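Local atomic coordinates of putative molybdenum cofactor biosynthesis protein D2 (MoaD2) / thiamine S (Mycobacterium smegmatis, PDB entry 6JC0), a protein that probably serves as a ubiquitin-like sulfur carrier of the MoaD/ThiS family, supplying sulfur through its C-terminal tail for molybdenum cofactor biosynthesis. Residues A15-A20 and V81-A86. Residues are numbered along the deposited sequence; the frame is centred on the assembly and turned at random.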
loop_
_atom_site.group_PDB
_atom_site.type_symbol
_atom_site.label_atom_id
_atom_site.label_comp_id
_atom_site.label_asym_id
_atom_site.label_seq_id
_atom_site.Cartn_x
_atom_site.Cartn_y
_atom_site.Cartn_z
ATOM N N ALA B 15 -19.059 22.162 11.497
ATOM C CA ALA B 15 -18.776 22.280 10.067
ATOM C C ALA B 15 -19.852 23.054 9.317
ATOM O O ALA B 15 -20.103 24.222 9.614
ATOM C CB ALA B 15 -18.594 20.902 9.457
ATOM N N ALA B 16 -20.490 22.392 8.355
ATOM C CA ALA B 16 -21.505 23.033 7.524
ATOM C C ALA B 16 -22.660 23.605 8.347
ATOM O O ALA B 16 -23.225 24.634 7.988
ATOM C CB ALA B 16 -22.037 22.053 6.488
ATOM N N ALA B 17 -23.015 22.939 9.442
ATOM C CA ALA B 17 -24.091 23.427 10.301
ATOM C C ALA B 17 -23.701 24.747 10.959
ATOM O O ALA B 17 -24.472 25.714 10.946
ATOM C CB ALA B 17 -24.449 22.382 11.356
ATOM N N ALA B 18 -22.497 24.787 11.526
ATOM C CA ALA B 18 -21.966 26.011 12.119
ATOM C C ALA B 18 -21.898 27.126 11.091
ATOM O O ALA B 18 -22.209 28.279 11.391
ATOM C CB ALA B 18 -20.583 25.762 12.722
ATOM N N ALA B 19 -21.488 26.776 9.874
ATOM C CA ALA B 19 -21.361 27.752 8.805
ATOM C C ALA B 19 -22.719 28.352 8.456
ATOM O O ALA B 19 -22.845 29.559 8.282
ATOM C CB ALA B 19 -20.726 27.115 7.576
ATOM N N ALA B 20 -23.736 27.504 8.371
ATOM C CA ALA B 20 -25.070 27.959 7.999
ATOM C C ALA B 20 -25.750 28.718 9.139
ATOM O O ALA B 20 -26.491 29.674 8.904
ATOM C CB ALA B 20 -25.925 26.776 7.562
ATOM N N VAL B 81 -24.830 18.947 16.582
ATOM C CA VAL B 81 -25.333 18.845 15.218
ATOM C C VAL B 81 -24.213 18.457 14.250
ATOM O O VAL B 81 -23.305 19.253 13.983
ATOM C CB VAL B 81 -25.968 20.173 14.751
ATOM C CG1 VAL B 81 -26.508 20.028 13.342
ATOM C CG2 VAL B 81 -27.069 20.598 15.707
ATOM N N LEU B 82 -24.294 17.240 13.714
ATOM C CA LEU B 82 -23.212 16.662 12.919
ATOM C C LEU B 82 -23.598 16.452 11.456
ATOM O O LEU B 82 -24.424 15.594 11.147
ATOM C CB LEU B 82 -22.769 15.316 13.518
ATOM C CG LEU B 82 -21.750 15.281 14.662
ATOM C CD1 LEU B 82 -22.276 15.962 15.907
ATOM C CD2 LEU B 82 -21.344 13.844 14.975
ATOM N N PRO B 83 -22.989 17.225 10.544
ATOM C CA PRO B 83 -23.202 17.002 9.110
ATOM C C PRO B 83 -22.624 15.661 8.677
ATOM O O PRO B 83 -21.863 15.062 9.443
ATOM C CB PRO B 83 -22.444 18.167 8.450
ATOM C CG PRO B 83 -22.307 19.194 9.528
ATOM C CD PRO B 83 -22.141 18.399 10.795
ATOM N N PRO B 84 -22.988 15.184 7.476
ATOM C CA PRO B 84 -22.354 13.972 6.949
ATOM C C PRO B 84 -20.836 14.106 6.969
ATOM O O PRO B 84 -20.315 15.193 6.710
ATOM C CB PRO B 84 -22.889 13.888 5.519
ATOM C CG PRO B 84 -24.208 14.572 5.587
ATOM C CD PRO B 84 -24.017 15.706 6.561
ATOM N N PHE B 85 -20.141 13.022 7.298
ATOM C CA PHE B 85 -18.694 13.071 7.451
ATOM C C PHE B 85 -18.020 13.248 6.097
ATOM O O PHE B 85 -18.595 12.922 5.059
ATOM C CB PHE B 85 -18.177 11.807 8.144
ATOM C CG PHE B 85 -18.688 11.629 9.551
ATOM C CD1 PHE B 85 -19.301 12.675 10.222
ATOM C CD2 PHE B 85 -18.540 10.413 10.206
ATOM C CE1 PHE B 85 -19.766 12.513 11.517
ATOM C CE2 PHE B 85 -19.000 10.247 11.501
ATOM C CZ PHE B 85 -19.616 11.297 12.157
ATOM N N ALA B 86 -16.803 13.775 6.115
ATOM C CA ALA B 86 -16.043 14.000 4.890
ATOM C C ALA B 86 -14.568 14.113 5.218
ATOM O O ALA B 86 -14.009 15.206 5.238
ATOM C CB ALA B 86 -16.529 15.250 4.178
#
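Val81 turns CG1 opposite its backbone N (chi1 -179°), which sends this methyl toward that of Ala17, CG1 to CB 3.7 Å. Two residues on, the ring of Pro83 restrains phi (-66°), and its bond from CA to CB points toward the helix, so that CG comes to the helix start, 3.8 Å from Ala17 N and 3.9 Å from Ala16 N. CG thus faces the N-H side of the first turn, roughly in line with the N-H of Ala17, and the CB methyls of Ala15, Ala16 and Ala17 face it from the helix side, at 4.1 to 4.3 Å from CG. Alanine suits these places because its short side chain lets the ring come close to the helix backbone, while proline offers a compact apolar surface and gives the chain leaving the strand a stiff beginning. Leu82, between the two touching residues, points away, following the alternation of a strand. The side chains that meet are all apolar, and no polar bond links the two segments. Ala15 is the N-cap residue. In this ubiquitin-like fold the contact joins helix 16-21 to the end of strand 77-82, where the C-terminal tail departs; Pro83 O and Phe85 O are hydrogen-bonded by side chains of another protein's chain. Helix 48-54 packs on Ala16 through Val53 and on Val81 through Leu54, while strands 6-13 and 58-61 flank Val81 with Val11, Tyr13 and Tyr59.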